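Long-range contact in Exo-1,5-alpha-L-arabinofuranobiosidase (Gibberella zeae, PDB 5M1Z), which probably hydrolyses alpha-L-arabinofuranosidic linkages, releasing 1,5-linked arabinobiose from the ends of arabinan chains: residues T152-P157 with D172-A177. Sequence-based numbering, arbitrary orientation.
Sequences TPVWEP and DQRDNA. With 6LW ((Z)-L-Arabinonhydroximo-1,4-lactone), chain B; SO4 (sulfate ion), chain D.
W155 donates its indole N-H (NE1) to OE1 of Q173 at 3.0 Å, the acceptor lying in the ring plane. Glutamine is long enough to carry a neutral carbonyl oxygen there: its CG lies anti to its carbonyl carbon (chi1 -63°), and the extended chain lays the amide across the P153 ring, with CG of P153 3.6 Å from OE1. R209 also donates to OE1, helping to fix the amide. The backbone N of Q173 bonds to O of P153 at 2.8 Å. The indole has P153 on one face and the bound arabinonhydroximo-lactone 6LW on the other, while E156 OE1 accepts from its O2; W155 also touches a bound arabinofuranose, consistent with a platform for sugar rings. R174 grips the D172 carboxylate with NE and NH2, and CG1 of V154, aliphatic and compact, covers one guanidinium face. Against this close-packed, buried Q173-P153-W155 cluster, the partly exposed end is looser: T152 meets N176 through methyl CG2, and its N and OG1 hold a sulfate, probably from the crystallisation liquor. V154 and D172 form an antiparallel non-hydrogen-bonded pair where strands 154-162 and 165-172 adjoin in a four-stranded propeller blade; strand 119-126 of the preceding blade packs against P153 and V154.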
loop_
_atom_site.group_PDB
_atom_site.type_symbol
_atom_site.label_atom_id
_atom_site.label_comp_id
_atom_site.label_asym_id
_atom_site.label_seq_id
_atom_site.Cartn_x
_atom_site.Cartn_y
_atom_site.Cartn_z
ATOM N N THR A 152 8.567 15.194 12.134
ATOM C CA THR A 152 8.980 15.136 10.776
ATOM C C THR A 152 9.156 13.706 10.163
ATOM O O THR A 152 10.056 13.542 9.341
ATOM C CB THR A 152 10.282 15.959 10.587
ATOM O OG1 THR A 152 11.376 15.364 11.313
ATOM C CG2 THR A 152 10.070 17.401 11.051
ATOM N N PRO A 153 8.319 12.691 10.525
ATOM C CA PRO A 153 8.504 11.377 9.795
ATOM C C PRO A 153 8.128 11.344 8.315
ATOM O O PRO A 153 7.428 12.210 7.798
ATOM C CB PRO A 153 7.606 10.416 10.538
ATOM C CG PRO A 153 6.565 11.292 11.101
ATOM C CD PRO A 153 7.225 12.586 11.494
ATOM N N VAL A 154 8.624 10.310 7.678
ATOM C CA VAL A 154 8.204 9.891 6.349
ATOM C C VAL A 154 7.597 8.500 6.492
ATOM O O VAL A 154 7.985 7.742 7.433
ATOM C CB VAL A 154 9.357 9.958 5.339
ATOM C CG1 VAL A 154 9.881 11.373 5.241
ATOM C CG2 VAL A 154 10.485 9.031 5.726
ATOM N N TRP A 155 6.633 8.183 5.630
ATOM C CA TRP A 155 5.919 6.932 5.718
ATOM C C TRP A 155 5.416 6.413 4.421
ATOM O O TRP A 155 5.223 7.156 3.476
ATOM C CB TRP A 155 4.648 7.075 6.511
ATOM C CG TRP A 155 4.506 8.060 7.630
ATOM C CD1 TRP A 155 4.098 9.391 7.529
ATOM C CD2 TRP A 155 4.560 7.779 9.020
ATOM N NE1 TRP A 155 3.981 9.933 8.766
ATOM C CE2 TRP A 155 4.248 8.976 9.699
ATOM C CE3 TRP A 155 4.950 6.673 9.766
ATOM C CZ2 TRP A 155 4.229 9.061 11.100
ATOM C CZ3 TRP A 155 4.945 6.765 11.162
ATOM C CH2 TRP A 155 4.586 7.945 11.808
ATOM N N GLU A 156 5.111 5.127 4.401
ATOM C CA GLU A 156 4.157 4.542 3.416
ATOM C C GLU A 156 4.604 4.612 1.972
ATOM O O GLU A 156 3.908 5.155 1.126
ATOM C CB GLU A 156 2.748 5.151 3.603
ATOM C CG GLU A 156 2.180 4.826 4.989
ATOM C CD GLU A 156 1.384 5.944 5.655
ATOM O OE1 GLU A 156 1.217 7.063 5.095
ATOM O OE2 GLU A 156 0.907 5.658 6.785
ATOM N N PRO A 157 5.737 3.968 1.664
ATOM C CA PRO A 157 6.177 3.930 0.260
ATOM C C PRO A 157 5.268 3.123 -0.666
ATOM O O PRO A 157 4.710 2.048 -0.268
ATOM C CB PRO A 157 7.583 3.300 0.343
ATOM C CG PRO A 157 7.504 2.475 1.584
ATOM C CD PRO A 157 6.654 3.260 2.555
ATOM N N ASP A 172 4.893 12.532 3.880
ATOM C CA ASP A 172 6.037 13.326 4.284
ATOM C C ASP A 172 5.542 14.348 5.294
ATOM O O ASP A 172 4.683 15.179 4.959
ATOM C CB ASP A 172 6.550 14.020 3.060
ATOM C CG ASP A 172 7.952 14.679 3.240
ATOM O OD1 ASP A 172 8.414 14.799 4.398
ATOM O OD2 ASP A 172 8.607 15.024 2.174
ATOM N N GLN A 173 6.067 14.290 6.494
ATOM C CA GLN A 173 5.822 15.322 7.518
ATOM C C GLN A 173 6.954 16.350 7.712
ATOM O O GLN A 173 6.892 17.189 8.589
ATOM C CB GLN A 173 5.512 14.664 8.882
ATOM C CG GLN A 173 4.238 13.826 8.879
ATOM C CD GLN A 173 3.706 13.432 10.290
ATOM O OE1 GLN A 173 3.192 12.321 10.463
ATOM N NE2 GLN A 173 3.824 14.336 11.287
ATOM N N ARG A 174 7.948 16.341 6.850
ATOM C CA ARG A 174 9.108 17.216 6.989
ATOM C C ARG A 174 8.862 18.680 6.634
ATOM O O ARG A 174 9.707 19.469 6.932
ATOM C CB ARG A 174 10.264 16.707 6.130
ATOM C CG ARG A 174 10.729 15.307 6.516
ATOM C CD ARG A 174 11.716 14.710 5.540
ATOM N NE ARG A 174 11.142 14.586 4.208
ATOM C CZ ARG A 174 11.675 13.895 3.207
ATOM N NH1 ARG A 174 12.827 13.252 3.361
ATOM N NH2 ARG A 174 11.063 13.874 2.030
ATOM N N ASP A 175 7.767 19.041 5.950
ATOM C CA ASP A 175 7.434 20.465 5.701
ATOM C C ASP A 175 6.530 20.886 6.854
ATOM O O ASP A 175 5.403 21.266 6.648
ATOM C CB ASP A 175 6.763 20.577 4.333
ATOM C CG ASP A 175 6.706 21.997 3.772
ATOM O OD1 ASP A 175 7.154 22.971 4.427
ATOM O OD2 ASP A 175 6.162 22.135 2.635
ATOM N N ASN A 176 7.045 20.791 8.076
ATOM C CA ASN A 176 6.218 20.724 9.309
ATOM C C ASN A 176 5.722 22.100 9.810
ATOM O O ASN A 176 4.908 22.159 10.757
ATOM C CB ASN A 176 6.933 19.986 10.468
ATOM C CG ASN A 176 8.240 20.654 10.856
ATOM O OD1 ASN A 176 8.837 21.361 10.048
ATOM N ND2 ASN A 176 8.684 20.442 12.094
ATOM N N ALA A 177 6.157 23.165 9.139
ATOM C CA ALA A 177 5.660 24.482 9.424
ATOM C C ALA A 177 4.525 24.870 8.461
ATOM O O ALA A 177 3.917 25.876 8.642
ATOM C CB ALA A 177 6.798 25.510 9.397
HETATM C C3 6LW B . 0.595 8.402 8.651
HETATM C C2 6LW B . -0.657 8.478 7.787
HETATM C C1 6LW B . -1.360 7.195 8.187
HETATM O O3 6LW B . 0.850 9.694 9.192
HETATM O O4 6LW B . -0.552 6.362 9.035
HETATM O O1 6LW B . -3.557 6.790 8.976
HETATM C C4 6LW B . 0.246 7.337 9.703
HETATM N N1 6LW B . -2.631 6.863 7.927
HETATM O O2 6LW B . -0.288 8.639 6.423
HETATM C C5 6LW B . 1.373 6.537 10.317
HETATM O O5 6LW B . 0.772 5.726 11.354
HETATM S S SO4 D . 11.226 15.143 14.826
HETATM O O1 SO4 D . 10.033 14.337 14.423
HETATM O O2 SO4 D . 10.877 15.853 16.091
HETATM O O3 SO4 D . 12.401 14.235 14.999
HETATM O O4 SO4 D . 11.617 16.141 13.794
#